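Local structure of taurocyamine kinase (Schistosoma mansoni, 4WOD) at residues N8-I13 with L27-V32; T108-Y113 with E337-V342. The protein reversibly transfers a phosphate group between ATP and the guanidino compound taurocyamine, giving N-phosphotaurocyamine and ADP, with magnesium as cofactor. The protein carries 4 engineered substitutions. All coordinates share one frame; numbering follows the deposited sequence.

Overall arrangement
Both contacts lie in the first of the two approximate repeats, residues 1-363, and follow one another in series: contact 1 closes before contact 2 opens. Near the N terminus, contact 1 brings helix 6-14 against the start of helix 29-35, closing a short loop whose 13 intervening residues include helix 22-26. The chain then runs through the rest of the N-terminal helical region to the loop 108-113. Contact 2 ties that loop to helix 331-355, closing a span of 223 residues that includes the eight-stranded antiparallel sheet of the first repeat. The two centres are 44 Å apart, and the nearest atoms about 27 Å, so the contacts do not touch.

Contact 1: residues N8-I13 with L27-V32; sequences NLQVKI and LTDDIV. Engineered in segment 8-13: Val11 (natural residue Ala).
Gln10 reaches from helix 6-14 across Leu27 and Val32, its aliphatic part lying against their methyl groups and its amide against the start of helix 29-35. Gln10 CB sits 4.0 Å from Leu27 CD2, and Gln10 CD is 3.8 Å from Val32 CG2. With CG anti to the backbone N (chi1 -179°) and the chain extended beyond it, the amide is carried over to the turn at 27-29. There Gln10 NE2 donates twice: to Leu27 O at 3.1 Å, with the acceptor close to the amide plane, and to Asp29 OD1 at 3.0 Å, with the acceptor tilted 21° from that plane. The two bonds fix the rotation of the amide. Asp29 receives the N-H on the anti lone pair of OD1, its carboxylate plane turned 66° from the amide, and the same oxygen forms a salt bridge with Arg14.

The turn gripped in this way is a helix N-terminus: Thr28 is the N-cap of helix 29-35, its OG1 accepting from Ile31 N at 3.2 Å. Two helices of the N-terminal phosphagen kinase domain are thus joined through a capped helix start. One turn further along helix 6-14, Ile13 adds a looser apolar touch, CD1 lying 4.3 Å from Leu27 CD2. Ile13, and Leu9 on the same helix, pack against helix 46-55.

Contact 2: residues T108-Y113 with E337-V342; sequences TDLNTY and EMHSGV
Close to the predicted ATP site, the loop that leads into strand 117-126 docks on helix 331-355 through Thr108 and Leu110; on the helix, the side chain of Met338 comes to about 4 Å from that of Val280, a residue predicted to bind ATP. The polar part of the contact is a bond from the side chain of His339 to the backbone: His339 NE2 donates to Thr108 O at 2.8 Å, with an N-H...O angle of 154°. The carbonyl oxygen lies at the edge of the imidazole, 16° out of the ring plane. His339 CG lies anti to its own N (chi1 -175°), which brings the imidazole near Thr108. Thr108 OG1 approaches the same ring in plane, 3.1 Å from His339 CE1, and also bonds to Tyr113 OH at 2.6 Å, a hydroxyl pair in which either could be the donor.

Leu110 supplies the apolar half. Its side chain and that of His339 run antiparallel alongside one another, and Leu110 CD2 lies 3.6 Å from both CD2 and NE2 of His339. The other methyl, Leu110 CD1, meets Met338 CE at 3.9 Å, where the methionine chain, bent at chi2, brings its CE close to the leucine. Leu110 CD1 also lies 3.9 Å from Val342 CG1, the valine side chain being roughly perpendicular to the leucine.

The loop is shaped by local turns: Asp109 OD1 accepts from Asn111 N at 2.9 Å in an Asx turn, leading into the 3-10 segment 110-112. Asp109 O takes two donors, N and OG1 of Thr112. Leu110, Met338 and Val342 all rest on Val280 of strand 277-283, which places the contact against the sheet of the catalytic domain. Leu236 of helix 236-251 touches both Met338 and His339.

Contact 1: residues N8-I13 with L27-V32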
# COMPACT_ATOMS: atom_id res chain seq x y z
N ASN A 8 -11.40 32.43 -8.07
CA ASN A 8 -10.61 31.99 -9.23
C ASN A 8 -9.76 30.78 -8.91
O ASN A 8 -9.63 29.86 -9.72
CB ASN A 8 -9.67 33.08 -9.74
CG ASN A 8 -10.39 34.14 -10.55
OD1 ASN A 8 -11.61 34.24 -10.51
ND2 ASN A 8 -9.63 34.96 -11.28
N LEU A 9 -9.15 30.81 -7.74
CA LEU A 9 -8.23 29.77 -7.32
C LEU A 9 -9.00 28.46 -7.09
O LEU A 9 -8.53 27.37 -7.43
CB LEU A 9 -7.46 30.21 -6.05
CG LEU A 9 -6.43 31.34 -6.18
CD1 LEU A 9 -5.76 31.69 -4.82
CD2 LEU A 9 -5.38 31.05 -7.24
N GLN A 10 -10.20 28.58 -6.53
CA GLN A 10 -11.05 27.42 -6.33
C GLN A 10 -11.40 26.75 -7.66
O GLN A 10 -11.23 25.55 -7.82
CB GLN A 10 -12.34 27.78 -5.59
CG GLN A 10 -13.24 26.58 -5.33
CD GLN A 10 -14.71 26.94 -5.26
OE1 GLN A 10 -15.16 27.83 -5.98
NE2 GLN A 10 -15.47 26.27 -4.39
N VAL A 11 -11.90 27.54 -8.60
CA VAL A 11 -12.16 27.02 -9.95
C VAL A 11 -10.93 26.35 -10.60
O VAL A 11 -11.05 25.27 -11.17
CB VAL A 11 -12.69 28.14 -10.85
CG1 VAL A 11 -12.64 27.72 -12.33
CG2 VAL A 11 -14.10 28.49 -10.43
N LYS A 12 -9.75 26.97 -10.49
CA LYS A 12 -8.52 26.38 -11.02
C LYS A 12 -8.21 25.02 -10.38
O LYS A 12 -7.94 24.03 -11.06
CB LYS A 12 -7.33 27.33 -10.82
CG LYS A 12 -7.30 28.53 -11.74
CD LYS A 12 -6.08 29.40 -11.49
CE LYS A 12 -5.88 30.39 -12.61
NZ LYS A 12 -5.41 29.73 -13.86
N ILE A 13 -8.27 24.99 -9.05
CA ILE A 13 -8.01 23.78 -8.30
C ILE A 13 -9.05 22.70 -8.62
O ILE A 13 -8.71 21.53 -8.79
CB ILE A 13 -8.00 24.08 -6.79
CG1 ILE A 13 -6.81 25.00 -6.46
CG2 ILE A 13 -7.94 22.79 -5.99
CD1 ILE A 13 -6.85 25.66 -5.07
N LEU A 27 -12.16 23.07 0.09
CA LEU A 27 -12.41 24.44 -0.36
C LEU A 27 -13.75 24.51 -1.11
O LEU A 27 -13.80 24.66 -2.34
CB LEU A 27 -11.26 24.96 -1.23
CG LEU A 27 -11.27 26.45 -1.60
CD1 LEU A 27 -11.34 27.30 -0.34
CD2 LEU A 27 -10.06 26.82 -2.43
N THR A 28 -14.83 24.38 -0.35
CA THR A 28 -16.17 24.28 -0.93
C THR A 28 -16.73 25.65 -1.28
O THR A 28 -16.18 26.68 -0.86
CB THR A 28 -17.14 23.59 0.03
OG1 THR A 28 -17.39 24.44 1.17
CG2 THR A 28 -16.55 22.25 0.50
N ASP A 29 -17.81 25.66 -2.05
CA ASP A 29 -18.54 26.89 -2.33
C ASP A 29 -18.88 27.64 -1.04
O ASP A 29 -18.69 28.86 -0.96
CB ASP A 29 -19.83 26.59 -3.13
CG ASP A 29 -19.55 26.17 -4.58
OD1 ASP A 29 -18.37 26.24 -5.01
OD2 ASP A 29 -20.50 25.80 -5.29
N ASP A 30 -19.35 26.93 -0.02
CA ASP A 30 -19.75 27.61 1.21
C ASP A 30 -18.54 28.24 1.90
O ASP A 30 -18.64 29.34 2.46
CB ASP A 30 -20.45 26.64 2.17
CG ASP A 30 -21.83 26.23 1.68
OD1 ASP A 30 -22.32 26.86 0.71
OD2 ASP A 30 -22.41 25.29 2.26
N ILE A 31 -17.42 27.53 1.86
CA ILE A 31 -16.19 28.02 2.47
C ILE A 31 -15.70 29.29 1.77
O ILE A 31 -15.32 30.27 2.41
CB ILE A 31 -15.08 26.94 2.45
CG1 ILE A 31 -15.33 25.89 3.54
CG2 ILE A 31 -13.69 27.58 2.59
CD1 ILE A 31 -15.17 26.41 5.00
N VAL A 32 -15.72 29.27 0.44
CA VAL A 32 -15.34 30.45 -0.34
C VAL A 32 -16.25 31.64 -0.03
O VAL A 32 -15.78 32.76 0.16
CB VAL A 32 -15.38 30.15 -1.85
CG1 VAL A 32 -15.26 31.45 -2.68
CG2 VAL A 32 -14.29 29.18 -2.23

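Contact 2: residues T108-Y113 with E337-V342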
# COMPACT_ATOMS: atom_id res chain seq x y z
N THR A 108 18.33 2.91 23.46
CA THR A 108 19.41 2.06 22.97
C THR A 108 19.93 2.65 21.66
O THR A 108 19.18 3.30 20.92
CB THR A 108 18.95 0.58 22.76
OG1 THR A 108 17.82 0.54 21.88
CG2 THR A 108 18.59 -0.06 24.09
N ASP A 109 21.22 2.47 21.40
CA ASP A 109 21.79 2.94 20.15
C ASP A 109 21.17 2.13 19.02
O ASP A 109 21.12 0.90 19.10
CB ASP A 109 23.31 2.79 20.12
CG ASP A 109 23.93 3.52 18.95
OD1 ASP A 109 23.74 3.06 17.81
OD2 ASP A 109 24.59 4.57 19.18
N LEU A 110 20.70 2.80 17.96
CA LEU A 110 19.94 2.08 16.93
C LEU A 110 20.80 1.15 16.08
O LEU A 110 20.27 0.26 15.39
CB LEU A 110 19.18 3.09 16.04
CG LEU A 110 17.90 3.56 16.74
CD1 LEU A 110 17.16 4.68 15.97
CD2 LEU A 110 16.98 2.38 17.00
N ASN A 111 22.11 1.32 16.13
CA ASN A 111 22.97 0.42 15.38
C ASN A 111 23.15 -0.93 16.09
O ASN A 111 23.74 -1.86 15.53
CB ASN A 111 24.31 1.08 15.09
CG ASN A 111 24.33 1.67 13.71
OD1 ASN A 111 23.63 1.18 12.82
ND2 ASN A 111 25.08 2.75 13.52
N THR A 112 22.59 -1.05 17.29
CA THR A 112 22.52 -2.34 17.96
C THR A 112 21.79 -3.37 17.07
O THR A 112 22.09 -4.55 17.12
CB THR A 112 21.79 -2.22 19.32
OG1 THR A 112 22.44 -1.23 20.12
CG2 THR A 112 21.77 -3.56 20.07
N TYR A 113 20.86 -2.90 16.24
CA TYR A 113 20.02 -3.79 15.45
C TYR A 113 20.55 -3.98 14.03
O TYR A 113 19.94 -3.55 13.05
CB TYR A 113 18.57 -3.26 15.48
CG TYR A 113 18.24 -2.89 16.90
CD1 TYR A 113 18.13 -3.87 17.89
CD2 TYR A 113 18.15 -1.56 17.28
CE1 TYR A 113 17.89 -3.52 19.19
CE2 TYR A 113 17.92 -1.21 18.58
CZ TYR A 113 17.79 -2.19 19.54
OH TYR A 113 17.56 -1.81 20.83
N GLU A 337 7.93 6.75 19.86
CA GLU A 337 7.33 6.10 18.69
C GLU A 337 8.38 5.80 17.62
O GLU A 337 8.45 4.68 17.09
CB GLU A 337 6.21 6.96 18.11
CG GLU A 337 5.55 6.34 16.88
CD GLU A 337 4.60 7.29 16.17
OE1 GLU A 337 5.06 8.29 15.59
OE2 GLU A 337 3.37 7.03 16.19
N MET A 338 9.20 6.80 17.31
CA MET A 338 10.28 6.63 16.35
C MET A 338 11.21 5.50 16.77
O MET A 338 11.50 4.59 15.99
CB MET A 338 11.08 7.93 16.20
CG MET A 338 12.23 7.84 15.20
SD MET A 338 13.81 7.41 16.00
CE MET A 338 14.95 7.61 14.65
N HIS A 339 11.69 5.57 18.00
CA HIS A 339 12.73 4.63 18.41
C HIS A 339 12.22 3.20 18.44
O HIS A 339 12.90 2.28 17.97
CB HIS A 339 13.29 5.00 19.78
CG HIS A 339 14.43 4.12 20.18
ND1 HIS A 339 14.27 2.98 20.93
CD2 HIS A 339 15.76 4.21 19.90
CE1 HIS A 339 15.45 2.41 21.11
NE2 HIS A 339 16.37 3.14 20.51
N SER A 340 11.02 3.03 18.99
CA SER A 340 10.38 1.73 19.10
C SER A 340 10.13 1.13 17.73
O SER A 340 10.47 -0.02 17.48
CB SER A 340 9.06 1.82 19.86
OG SER A 340 9.32 2.08 21.23
N GLY A 341 9.49 1.91 16.86
CA GLY A 341 9.18 1.45 15.52
C GLY A 341 10.42 1.16 14.69
O GLY A 341 10.49 0.11 14.03
N VAL A 342 11.40 2.07 14.71
CA VAL A 342 12.58 1.89 13.90
C VAL A 342 13.33 0.64 14.39
O VAL A 342 13.80 -0.19 13.59
CB VAL A 342 13.53 3.14 13.91
CG1 VAL A 342 14.89 2.78 13.41
CG2 VAL A 342 12.95 4.28 13.05